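Local coordinates for protein glucosamine-6-phosphate deaminase (Bacillus subtilis, PDB 2BKV) that belongs to the glucosamine-6-phosphate isomerase/6-phosphogluconolactonase family of enzymes and is built on a Rossmann-like alpha/beta fold, at residues L32-G37 / I128-I133; I133-H138 / N158-Q163. All coordinates share one frame; numbering follows the deposited sequence.

Contact 1 joins two neighbouring parallel strands, 31-34 and 128-131. Its centre lies about 2 Å from the centre of the chain. Contact 2 lies further out, its centre about 16 Å from that of contact 1, where the loop after strand 128-131 meets the first turns of helix 159-165. I133 belongs to both: the chain leaves the sheet through 128-133 and runs directly into the loop 133-138, so contact 1 closes before contact 2 opens. Both border the bound 2-phosphoglycolic acid (PGA), contact 1 through G37 and I133, contact 2 through H138. Together they trace the path from the sheet core to a ligand pocket at the strand ends.

Contact 1 (L32-G37 / I128-I133); sequences LGLATG and IQLLGI. With PGA (2-phosphoglycolic acid), chain C.
Two backbone hydrogen bonds centred on G33 join the strands 32-34 and 128-131, which run parallel with their axes 11° apart. G33 N donates to I128 O at 2.8 Å, and L130 N donates back to G33 O at 2.9 Å, so both polar backbone atoms of G33 are spent on the same neighbour and Q129 sits opposite it, in the bridge.

The Q129 amide provides the polar side-chain layer. CG leaves anti to the backbone N (chi1 177°), then a bend at chi2 folds the chain back over G33, which has no side chain to contest the space; OE1 comes to 3.4 Å from G33 CA. The amide is fixed by a bond within its own strand: NE2 donates to L130 O at 2.9 Å, with that oxygen almost in the amide plane. The same L130 O lies 3.6 Å from A35 CB.

Apolar contacts are few. The branch methyl of I128, CG2, meets L32 CD2 at 3.9 Å. In the L130 conformer described here, one of two modelled, CD1 approaches L34 CD2; the L34 side chain also packs against M84 and F88 of helix 80-89.

Beyond the strands the two segments part around PGA, with I133 O 3.7 Å from its C2; G38, T39, H138 and K202 are among its hydrogen-bond partners. Adjacent parallel strands whose following loops hold a ligand at their C-terminal ends are characteristic of Rossmann-like alpha/beta folds.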
loop_
_atom_site.group_PDB
_atom_site.type_symbol
_atom_site.label_atom_id
_atom_site.label_comp_id
_atom_site.label_asym_id
_atom_site.label_seq_id
_atom_site.Cartn_x
_atom_site.Cartn_y
_atom_site.Cartn_z
ATOM N N LEU A 32 -4.698 3.543 9.950
ATOM C CA LEU A 32 -3.591 3.504 9.012
ATOM C C LEU A 32 -3.943 2.614 7.846
ATOM O O LEU A 32 -4.284 1.449 8.031
ATOM C CB LEU A 32 -2.312 2.929 9.657
ATOM C CG LEU A 32 -1.948 3.450 11.025
ATOM C CD1 LEU A 32 -0.627 2.742 11.444
ATOM C CD2 LEU A 32 -1.778 4.962 11.038
ATOM N N GLY A 33 -3.750 3.127 6.637
ATOM C CA GLY A 33 -3.856 2.358 5.419
ATOM C C GLY A 33 -2.463 1.864 5.066
ATOM O O GLY A 33 -1.514 2.658 4.985
ATOM N N LEU A 34 -2.320 0.551 4.886
ATOM C CA LEU A 34 -1.034 -0.063 4.720
ATOM C C LEU A 34 -0.920 -0.804 3.402
ATOM O O LEU A 34 -1.936 -1.132 2.742
ATOM C CB LEU A 34 -0.802 -1.033 5.864
ATOM C CG LEU A 34 -0.793 -0.363 7.250
ATOM C CD1 LEU A 34 -0.599 -1.364 8.365
ATOM C CD2 LEU A 34 0.234 0.762 7.350
ATOM N N ALA A 35 0.317 -1.148 3.059
ATOM C CA ALA A 35 0.663 -1.773 1.761
ATOM C C ALA A 35 1.714 -2.859 1.951
ATOM O O ALA A 35 2.356 -2.941 3.010
ATOM C CB ALA A 35 1.150 -0.736 0.858
ATOM N N THR A 36 1.841 -3.712 0.938
ATOM C CA THR A 36 2.810 -4.809 1.009
ATOM C C THR A 36 3.815 -4.656 -0.120
ATOM O O THR A 36 3.963 -3.544 -0.631
ATOM C CB THR A 36 2.115 -6.187 0.981
ATOM O OG1 THR A 36 1.618 -6.404 -0.318
ATOM C CG2 THR A 36 0.971 -6.286 1.985
ATOM N N GLY A 37 4.554 -5.724 -0.404
ATOM C CA GLY A 37 5.587 -5.720 -1.407
ATOM C C GLY A 37 6.965 -5.396 -0.818
ATOM O O GLY A 37 7.125 -5.246 0.396
ATOM N N ILE A 128 -3.815 8.079 7.189
ATOM C CA ILE A 128 -2.729 8.029 6.241
ATOM C C ILE A 128 -2.854 6.769 5.438
ATOM O O ILE A 128 -3.295 5.755 5.964
ATOM C CB ILE A 128 -1.379 8.103 6.913
ATOM C CG1 ILE A 128 -0.290 8.456 5.898
ATOM C CG2 ILE A 128 -1.031 6.859 7.716
ATOM C CD1 ILE A 128 1.010 8.821 6.510
ATOM N N GLN A 129 -2.454 6.825 4.171
ATOM C CA GLN A 129 -2.413 5.625 3.332
ATOM C C GLN A 129 -1.010 5.509 2.742
ATOM O O GLN A 129 -0.579 6.366 2.018
ATOM C CB GLN A 129 -3.456 5.728 2.247
ATOM C CG GLN A 129 -3.481 4.597 1.289
ATOM C CD GLN A 129 -3.870 3.284 1.913
ATOM O OE1 GLN A 129 -4.998 3.127 2.352
ATOM N NE2 GLN A 129 -2.944 2.302 1.901
ATOM N N LEU A 130 -0.298 4.457 3.099
ATOM C CA LEU A 130 0.976 4.100 2.471
ATOM C C LEU A 130 0.685 3.435 1.133
ATOM O O LEU A 130 -0.209 2.596 0.999
ATOM C CB LEU A 130 1.753 3.152 3.383
ATOM C CG LEU A 130 2.651 3.717 4.479
ATOM C CD1 LEU A 130 2.989 2.612 5.460
ATOM C CD2 LEU A 130 3.922 4.277 3.873
ATOM N N LEU A 131 1.444 3.825 0.122
ATOM C CA LEU A 131 1.306 3.257 -1.211
ATOM C C LEU A 131 2.666 2.951 -1.792
ATOM O O LEU A 131 3.641 3.594 -1.454
ATOM C CB LEU A 131 0.673 4.267 -2.170
ATOM C CG LEU A 131 -0.739 4.682 -1.962
ATOM C CD1 LEU A 131 -1.081 5.780 -2.991
ATOM C CD2 LEU A 131 -1.694 3.531 -2.116
ATOM N N GLY A 132 2.690 2.001 -2.730
ATOM C CA GLY A 132 3.776 1.809 -3.681
ATOM C C GLY A 132 3.275 2.122 -5.083
ATOM O O GLY A 132 2.113 2.473 -5.278
ATOM N N ILE A 133 4.154 2.015 -6.064
ATOM C CA ILE A 133 3.800 2.292 -7.431
ATOM C C ILE A 133 4.321 1.136 -8.279
ATOM O O ILE A 133 5.390 0.590 -8.038
ATOM C CB ILE A 133 4.346 3.652 -7.904
ATOM C CG1 ILE A 133 3.717 4.120 -9.211
ATOM C CG2 ILE A 133 5.852 3.597 -8.020
ATOM C CD1 ILE A 133 3.998 5.578 -9.541
HETATM P P PGA C . 6.869 -3.522 -4.778
HETATM O O1P PGA C . 5.335 -3.483 -5.306
HETATM O O2P PGA C . 7.088 -5.053 -4.559
HETATM O O3P PGA C . 7.694 -2.979 -5.936
HETATM O O4P PGA C . 6.863 -2.643 -3.533
HETATM C C2 PGA C . 4.828 -2.261 -5.828
HETATM C C1 PGA C . 3.351 -2.407 -6.068
HETATM O O1 PGA C . 3.109 -3.507 -6.928
#

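Contact 2 (I133-H138 / N158-Q163); sequences IGRNGH and NEQTRQ. With PGA (2-phosphoglycolic acid), chain C.
T161 and H138 approach from opposite directions on the close-packed inner side, T161 OG1 reaching 3.4 Å from H138 CE1 on an oblique line to the ring. That hydroxyl has its polar partner in E143 OE2, which also takes the backbone N of N158, while the other carboxylate oxygen, OE1, takes N136 ND2 and, weakly, H138 ND1. The carboxylate thus ties the loop to the start of the helix where no direct hydrogen bond crosses. G134 CA lies over the centre of one imidazole face, 3.5 Å above the plane, and at the ring edge NE2 donates to O1 of PGA at 2.8 Å, nearly straight (172°).

The loop is a type I beta turn from G134 to G137 with an Asx turn laid over its end: N136 OD1 accepts from H138 N at 3.0 Å. With chi1 at 65° N136 CG sits between the backbone N and the carbonyl carbon, and chi2 near 0° turns OD1 back to the loop and ND2 out toward the helix.

Toward solvent the fit loosens. The ND2 atoms of N136 and N158 stand 3.7 Å apart, their amide planes almost perpendicular; a water modelled at two mutually exclusive sites accepts from both, weakly from N158 at one of them, so this bridge is doubtful in detail. At the exposed rim Q160 OE1 sits over one face of the R135 guanidinium, 3.6 Å from R135 NE, in one of two R135 conformers.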
loop_
_atom_site.group_PDB
_atom_site.type_symbol
_atom_site.label_atom_id
_atom_site.label_comp_id
_atom_site.label_asym_id
_atom_site.label_seq_id
_atom_site.Cartn_x
_atom_site.Cartn_y
_atom_site.Cartn_z
ATOM N N ILE A 133 4.154 2.015 -6.064
ATOM C CA ILE A 133 3.800 2.292 -7.431
ATOM C C ILE A 133 4.321 1.136 -8.279
ATOM O O ILE A 133 5.390 0.590 -8.038
ATOM C CB ILE A 133 4.346 3.652 -7.904
ATOM C CG1 ILE A 133 3.717 4.120 -9.211
ATOM C CG2 ILE A 133 5.852 3.597 -8.020
ATOM C CD1 ILE A 133 3.998 5.578 -9.541
ATOM N N GLY A 134 3.500 0.686 -9.194
ATOM C CA GLY A 134 3.963 -0.288 -10.172
ATOM C C GLY A 134 4.877 0.313 -11.214
ATOM O O GLY A 134 4.898 1.531 -11.437
ATOM N N ARG A 135 5.613 -0.557 -11.907
ATOM C CA ARG A 135 6.363 -0.122 -13.081
ATOM C C ARG A 135 5.480 0.594 -14.099
ATOM O O ARG A 135 5.938 1.514 -14.756
ATOM C CB ARG A 135 7.013 -1.312 -13.776
ATOM C CG ARG A 135 8.303 -1.821 -13.187
ATOM C CD ARG A 135 9.030 -2.734 -14.196
ATOM N NE ARG A 135 8.852 -2.302 -15.589
ATOM C CZ ARG A 135 9.178 -3.027 -16.661
ATOM N NH1 ARG A 135 9.714 -4.235 -16.521
ATOM N NH2 ARG A 135 8.965 -2.543 -17.882
ATOM N N ASN A 136 4.218 0.170 -14.211
ATOM C CA ASN A 136 3.239 0.743 -15.122
ATOM C C ASN A 136 2.369 1.849 -14.505
ATOM O O ASN A 136 1.383 2.266 -15.100
ATOM C CB ASN A 136 2.335 -0.378 -15.669
ATOM C CG ASN A 136 1.485 -1.026 -14.610
ATOM O OD1 ASN A 136 1.568 -0.687 -13.431
ATOM N ND2 ASN A 136 0.621 -1.964 -15.035
ATOM N N GLY A 137 2.720 2.296 -13.303
ATOM C CA GLY A 137 1.935 3.345 -12.628
ATOM C C GLY A 137 0.791 2.844 -11.783
ATOM O O GLY A 137 0.062 3.670 -11.228
ATOM N N HIS A 138 0.610 1.524 -11.643
ATOM C CA HIS A 138 -0.503 1.055 -10.825
ATOM C C HIS A 138 -0.320 1.452 -9.384
ATOM O O HIS A 138 0.792 1.661 -8.925
ATOM C CB HIS A 138 -0.778 -0.439 -10.951
ATOM C CG HIS A 138 0.223 -1.359 -10.335
ATOM N ND1 HIS A 138 0.817 -2.357 -11.070
ATOM C CD2 HIS A 138 0.642 -1.536 -9.058
ATOM C CE1 HIS A 138 1.608 -3.068 -10.292
ATOM N NE2 HIS A 138 1.517 -2.596 -9.064
ATOM N N ASN A 158 -2.510 -7.613 -14.500
ATOM C CA ASN A 158 -1.798 -7.501 -15.775
ATOM C C ASN A 158 -0.606 -8.437 -15.740
ATOM O O ASN A 158 -0.073 -8.763 -14.663
ATOM C CB ASN A 158 -1.288 -6.080 -16.047
ATOM C CG ASN A 158 -2.387 -5.114 -16.421
ATOM O OD1 ASN A 158 -3.585 -5.397 -16.301
ATOM N ND2 ASN A 158 -1.978 -3.942 -16.866
ATOM N N GLU A 159 -0.170 -8.849 -16.931
ATOM C CA GLU A 159 0.979 -9.745 -17.046
ATOM C C GLU A 159 2.243 -9.139 -16.447
ATOM O O GLU A 159 3.014 -9.847 -15.793
ATOM C CB GLU A 159 1.222 -10.136 -18.492
ATOM C CG GLU A 159 0.223 -11.162 -19.015
ATOM C CD GLU A 159 0.601 -12.569 -18.623
ATOM O OE1 GLU A 159 0.472 -12.899 -17.415
ATOM O OE2 GLU A 159 1.026 -13.337 -19.535
ATOM N N GLN A 160 2.464 -7.841 -16.640
ATOM C CA GLN A 160 3.625 -7.168 -16.031
ATOM C C GLN A 160 3.607 -7.304 -14.496
ATOM O O GLN A 160 4.644 -7.446 -13.857
ATOM C CB GLN A 160 3.644 -5.687 -16.448
ATOM C CG GLN A 160 5.007 -5.077 -16.622
ATOM C CD GLN A 160 4.940 -3.716 -17.306
ATOM O OE1 GLN A 160 5.536 -2.754 -16.834
ATOM N NE2 GLN A 160 4.200 -3.629 -18.411
ATOM N N THR A 161 2.424 -7.252 -13.899
ATOM C CA THR A 161 2.319 -7.384 -12.444
ATOM C C THR A 161 2.635 -8.806 -11.948
ATOM O O THR A 161 3.364 -8.995 -10.976
ATOM C CB THR A 161 0.928 -6.932 -12.002
ATOM O OG1 THR A 161 0.752 -5.586 -12.450
ATOM C CG2 THR A 161 0.747 -7.010 -10.494
ATOM N N ARG A 162 2.084 -9.802 -12.610
ATOM C CA ARG A 162 2.390 -11.183 -12.296
ATOM C C ARG A 162 3.879 -11.438 -12.521
ATOM O O ARG A 162 4.506 -12.109 -11.694
ATOM C CB ARG A 162 1.519 -12.131 -13.130
ATOM C CG ARG A 162 0.040 -12.030 -12.805
ATOM C CD ARG A 162 -0.864 -13.022 -13.543
ATOM N NE ARG A 162 -0.697 -14.379 -13.030
ATOM C CZ ARG A 162 -0.053 -15.362 -13.657
ATOM N NH1 ARG A 162 0.446 -15.168 -14.866
ATOM N NH2 ARG A 162 0.052 -16.560 -13.080
ATOM N N GLN A 163 4.441 -10.908 -13.615
ATOM C CA GLN A 163 5.903 -11.011 -13.902
ATOM C C GLN A 163 6.762 -10.422 -12.756
ATOM O O GLN A 163 7.764 -10.990 -12.360
ATOM C CB GLN A 163 6.253 -10.302 -15.239
ATOM C CG GLN A 163 7.742 -10.346 -15.693
ATOM C CD GLN A 163 8.017 -9.534 -16.965
ATOM O OE1 GLN A 163 8.771 -9.963 -17.845
ATOM N NE2 GLN A 163 7.396 -8.368 -17.074
HETATM P P PGA C . 6.869 -3.522 -4.778
HETATM O O1P PGA C . 5.335 -3.483 -5.306
HETATM O O2P PGA C . 7.088 -5.053 -4.559
HETATM O O3P PGA C . 7.694 -2.979 -5.936
HETATM O O4P PGA C . 6.863 -2.643 -3.533
HETATM C C2 PGA C . 4.828 -2.261 -5.828
HETATM C C1 PGA C . 3.351 -2.407 -6.068
HETATM O O1 PGA C . 3.109 -3.507 -6.928
HETATM O O HOH W 1 0.546 -2.064 -18.167
HETATM O O HOH W 2 0.982 -3.210 -17.623
#